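PDB 6CJ7: serpin-12, which probably inhibits serine proteases as a member of the serpin family and controls the prophenoloxidase activation system in larval hemolymph of Manduca sexta. Local coordinates for residues V24-A38 and I277-M290. Sequence-based numbering, arbitrary orientation.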
# COMPACT_ATOMS: atom_id res chain seq x y z
N VAL A 24 7.62 -6.67 -3.28
CA VAL A 24 6.70 -6.64 -4.41
C VAL A 24 6.70 -5.26 -5.06
O VAL A 24 6.79 -5.14 -6.29
CB VAL A 24 5.28 -7.05 -3.98
CG1 VAL A 24 4.27 -6.77 -5.10
CG2 VAL A 24 5.26 -8.56 -3.61
N PHE A 25 6.59 -4.21 -4.25
CA PHE A 25 6.59 -2.86 -4.81
C PHE A 25 7.86 -2.58 -5.58
O PHE A 25 7.83 -2.03 -6.69
CB PHE A 25 6.41 -1.83 -3.68
CG PHE A 25 6.45 -0.40 -4.16
CD1 PHE A 25 5.32 0.21 -4.69
CD2 PHE A 25 7.63 0.33 -4.09
CE1 PHE A 25 5.36 1.54 -5.14
CE2 PHE A 25 7.68 1.66 -4.55
CZ PHE A 25 6.55 2.26 -5.06
N LYS A 26 9.02 -2.96 -5.02
CA LYS A 26 10.28 -2.71 -5.70
C LYS A 26 10.37 -3.50 -6.99
O LYS A 26 10.90 -3.00 -7.99
CB LYS A 26 11.46 -3.03 -4.78
CG LYS A 26 11.61 -2.03 -3.62
CD LYS A 26 12.96 -2.18 -2.94
CE LYS A 26 13.13 -1.16 -1.82
NZ LYS A 26 14.55 -1.16 -1.36
N GLN A 27 9.87 -4.74 -6.99
CA GLN A 27 9.87 -5.53 -8.22
C GLN A 27 9.03 -4.86 -9.30
O GLN A 27 9.48 -4.72 -10.44
CB GLN A 27 9.37 -6.95 -7.94
CG GLN A 27 9.29 -7.84 -9.19
CD GLN A 27 10.64 -8.04 -9.85
OE1 GLN A 27 11.65 -8.24 -9.17
NE2 GLN A 27 10.67 -7.97 -11.17
N MET A 28 7.83 -4.42 -8.93
CA MET A 28 6.94 -3.74 -9.86
C MET A 28 7.56 -2.46 -10.42
O MET A 28 7.29 -2.08 -11.56
CB MET A 28 5.60 -3.43 -9.20
CG MET A 28 4.84 -4.66 -8.73
SD MET A 28 3.33 -4.25 -7.84
CE MET A 28 2.17 -4.08 -9.20
N ALA A 29 8.39 -1.79 -9.62
CA ALA A 29 9.03 -0.56 -10.05
C ALA A 29 10.10 -0.79 -11.12
O ALA A 29 10.34 0.09 -11.95
CB ALA A 29 9.62 0.17 -8.84
N THR A 30 10.76 -1.95 -11.11
CA THR A 30 11.77 -2.21 -12.12
C THR A 30 11.18 -2.56 -13.48
O THR A 30 11.92 -2.55 -14.48
CB THR A 30 12.70 -3.35 -11.70
OG1 THR A 30 11.99 -4.60 -11.78
CG2 THR A 30 13.22 -3.15 -10.29
N GLU A 31 9.89 -2.87 -13.55
CA GLU A 31 9.28 -3.40 -14.76
C GLU A 31 8.46 -2.38 -15.54
O GLU A 31 8.04 -2.67 -16.66
CB GLU A 31 8.38 -4.58 -14.43
CG GLU A 31 9.11 -5.76 -13.84
CD GLU A 31 8.15 -6.77 -13.25
OE1 GLU A 31 6.93 -6.62 -13.47
OE2 GLU A 31 8.62 -7.70 -12.56
N GLN A 32 8.21 -1.20 -14.97
CA GLN A 32 7.45 -0.18 -15.67
C GLN A 32 7.92 1.18 -15.18
O GLN A 32 8.45 1.30 -14.07
CB GLN A 32 5.95 -0.36 -15.45
CG GLN A 32 5.56 -0.38 -13.98
CD GLN A 32 4.09 -0.71 -13.75
OE1 GLN A 32 3.26 0.17 -13.56
NE2 GLN A 32 3.78 -2.01 -13.75
N SER A 33 7.76 2.19 -16.02
CA SER A 33 8.00 3.56 -15.63
C SER A 33 6.68 4.20 -15.23
O SER A 33 5.63 3.56 -15.19
CB SER A 33 8.68 4.33 -16.77
OG SER A 33 7.88 4.29 -17.93
N GLY A 34 6.73 5.49 -14.94
CA GLY A 34 5.51 6.20 -14.60
C GLY A 34 5.21 6.16 -13.12
O GLY A 34 5.90 5.52 -12.32
N ASN A 35 4.15 6.88 -12.76
CA ASN A 35 3.67 6.84 -11.38
C ASN A 35 3.41 5.41 -10.94
O ASN A 35 2.88 4.59 -11.70
CB ASN A 35 2.38 7.65 -11.24
CG ASN A 35 2.62 9.14 -11.30
OD1 ASN A 35 3.74 9.59 -11.14
ND2 ASN A 35 1.56 9.90 -11.55
N LEU A 36 3.79 5.10 -9.71
CA LEU A 36 3.55 3.78 -9.16
C LEU A 36 3.18 3.92 -7.69
O LEU A 36 3.85 4.65 -6.95
CB LEU A 36 4.80 2.90 -9.31
CG LEU A 36 4.59 1.42 -9.01
CD1 LEU A 36 3.82 0.76 -10.14
CD2 LEU A 36 5.93 0.74 -8.77
N ALA A 37 2.12 3.22 -7.28
CA ALA A 37 1.64 3.31 -5.91
C ALA A 37 1.12 1.95 -5.48
O ALA A 37 0.46 1.26 -6.27
CB ALA A 37 0.52 4.35 -5.78
N ALA A 38 1.42 1.56 -4.24
CA ALA A 38 0.91 0.31 -3.70
C ALA A 38 1.07 0.35 -2.19
O ALA A 38 1.85 1.14 -1.65
CB ALA A 38 1.64 -0.91 -4.26
N ILE A 277 -3.01 9.94 -6.08
CA ILE A 277 -2.58 8.83 -6.93
C ILE A 277 -3.43 7.61 -6.62
O ILE A 277 -3.61 7.25 -5.45
CB ILE A 277 -1.07 8.55 -6.77
CG1 ILE A 277 -0.63 7.44 -7.73
CG2 ILE A 277 -0.68 8.23 -5.33
CD1 ILE A 277 0.87 7.28 -7.80
N LYS A 278 -3.99 7.00 -7.66
CA LYS A 278 -4.79 5.79 -7.52
C LYS A 278 -4.18 4.71 -8.39
O LYS A 278 -3.86 4.95 -9.56
CB LYS A 278 -6.24 6.03 -7.96
CG LYS A 278 -7.10 4.77 -7.96
CD LYS A 278 -8.35 4.94 -8.81
CE LYS A 278 -9.50 4.15 -8.22
NZ LYS A 278 -9.04 2.85 -7.67
N ALA A 279 -4.04 3.51 -7.83
CA ALA A 279 -3.54 2.38 -8.59
C ALA A 279 -4.44 1.19 -8.35
O ALA A 279 -4.78 0.88 -7.20
CB ALA A 279 -2.10 2.03 -8.19
N ASP A 280 -4.84 0.51 -9.43
CA ASP A 280 -5.53 -0.77 -9.37
C ASP A 280 -4.62 -1.82 -9.99
O ASP A 280 -4.21 -1.67 -11.15
CB ASP A 280 -6.86 -0.73 -10.12
CG ASP A 280 -7.78 0.37 -9.64
OD1 ASP A 280 -8.34 1.07 -10.51
OD2 ASP A 280 -7.96 0.53 -8.41
N ILE A 281 -4.34 -2.89 -9.25
CA ILE A 281 -3.24 -3.79 -9.57
C ILE A 281 -3.72 -5.24 -9.54
O ILE A 281 -4.26 -5.70 -8.53
CB ILE A 281 -2.06 -3.62 -8.61
CG1 ILE A 281 -1.52 -2.19 -8.65
CG2 ILE A 281 -0.99 -4.62 -8.94
CD1 ILE A 281 -0.54 -1.92 -7.54
N ASN A 282 -3.47 -5.96 -10.63
CA ASN A 282 -3.60 -7.41 -10.66
C ASN A 282 -2.26 -8.00 -10.23
O ASN A 282 -1.26 -7.86 -10.93
CB ASN A 282 -4.00 -7.84 -12.07
CG ASN A 282 -4.08 -9.35 -12.23
OD1 ASN A 282 -3.64 -10.13 -11.38
ND2 ASN A 282 -4.63 -9.77 -13.36
N LEU A 283 -2.26 -8.64 -9.06
CA LEU A 283 -1.01 -9.10 -8.46
C LEU A 283 -0.52 -10.45 -8.99
O LEU A 283 0.59 -10.86 -8.63
CB LEU A 283 -1.17 -9.21 -6.94
CG LEU A 283 -1.34 -7.86 -6.23
CD1 LEU A 283 -1.78 -8.12 -4.81
CD2 LEU A 283 -0.04 -7.05 -6.24
N GLU A 284 -1.28 -11.14 -9.83
CA GLU A 284 -0.82 -12.47 -10.25
C GLU A 284 0.52 -12.44 -10.97
O GLU A 284 1.39 -13.25 -10.63
CB GLU A 284 -1.91 -13.16 -11.09
CG GLU A 284 -1.49 -14.55 -11.56
CD GLU A 284 -2.47 -15.15 -12.57
OE1 GLU A 284 -3.24 -14.41 -13.21
OE2 GLU A 284 -2.48 -16.38 -12.70
N PRO A 285 0.77 -11.55 -11.95
CA PRO A 285 2.10 -11.53 -12.58
C PRO A 285 3.25 -11.37 -11.60
O PRO A 285 4.24 -12.11 -11.68
CB PRO A 285 2.00 -10.35 -13.56
CG PRO A 285 0.57 -10.26 -13.89
CD PRO A 285 -0.16 -10.61 -12.62
N VAL A 286 3.16 -10.41 -10.67
CA VAL A 286 4.29 -10.17 -9.79
C VAL A 286 4.40 -11.27 -8.74
O VAL A 286 5.51 -11.69 -8.39
CB VAL A 286 4.23 -8.75 -9.17
CG1 VAL A 286 3.09 -8.61 -8.16
CG2 VAL A 286 5.57 -8.39 -8.52
N LEU A 287 3.27 -11.80 -8.27
CA LEU A 287 3.37 -12.88 -7.29
C LEU A 287 3.96 -14.14 -7.91
O LEU A 287 4.70 -14.87 -7.23
CB LEU A 287 1.99 -13.15 -6.66
CG LEU A 287 1.47 -12.00 -5.79
CD1 LEU A 287 0.12 -12.35 -5.15
CD2 LEU A 287 2.48 -11.65 -4.72
N ASN A 288 3.70 -14.38 -9.20
CA ASN A 288 4.35 -15.49 -9.88
C ASN A 288 5.87 -15.32 -9.96
O ASN A 288 6.58 -16.32 -10.08
CB ASN A 288 3.79 -15.65 -11.30
CG ASN A 288 2.52 -16.50 -11.34
OD1 ASN A 288 2.32 -17.39 -10.52
ND2 ASN A 288 1.68 -16.25 -12.34
N LYS A 289 6.37 -14.09 -9.90
CA LYS A 289 7.80 -13.82 -9.90
C LYS A 289 8.42 -13.84 -8.51
O LYS A 289 9.65 -13.96 -8.39
CB LYS A 289 8.09 -12.44 -10.52
CG LYS A 289 7.81 -12.33 -12.00
CD LYS A 289 8.17 -10.94 -12.49
CE LYS A 289 8.54 -10.95 -13.97
NZ LYS A 289 8.90 -9.59 -14.45
N MET A 290 7.61 -13.73 -7.46
CA MET A 290 8.10 -13.52 -6.10
C MET A 290 8.03 -14.79 -5.25
O MET A 290 8.04 -14.71 -4.02
CB MET A 290 7.32 -12.41 -5.41
CG MET A 290 7.39 -11.05 -6.09
SD MET A 290 9.05 -10.38 -6.16
CE MET A 290 9.42 -10.20 -4.42
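M28 and I281 meet tip to tip in the tightly packed part of this contact, where a helix near the N-terminus of the serpin fold (24-31) and the short strand after it (36-38) pack onto the end of a long strand (277-282) and the helix that follows (284-289). The methionine chain runs straight to its sulfur and then bends (chi3 87°), bringing CE to I281 CG2; the modelled 3.2 Å is shorter than carbons usually allow, so its exact value is doubtful. V286 reaches from helix 284-289 toward helix 24-31, the short axes lying at 110°: its CG2 is 3.8 Å from M28 CG, while its CG1 meets V24 CG1. Farther along, strand 36-38 lies across strand 277-282 and pairs instead with strand 370-377. A37 CB sits 3.6 Å from I277 CD1, and A37 O rests 3.3 Å from A279 CB, small residues consistent with the close backbones here.

The solvent side works differently. From the opposite direction to E31, extended K289 brings NZ to OE2 from above the carboxylate plane, forming a 2.7 Å salt bridge. Q27, with CG anti to its own N (chi1 178°), lays CG between M290 SD and V286 CG2, 3.8 Å from the latter. Its NE2 points almost straight at E31 OE2, though the modelled 2.5 Å is unusually short and doubtful. An alanine here keeps CB but would probably leave OE2 without its amide donor and open a gap beside V286 CG2. The chemistry implies a division of labour: apolar burial joins the segments inside, while one ion pair ties them at the surface.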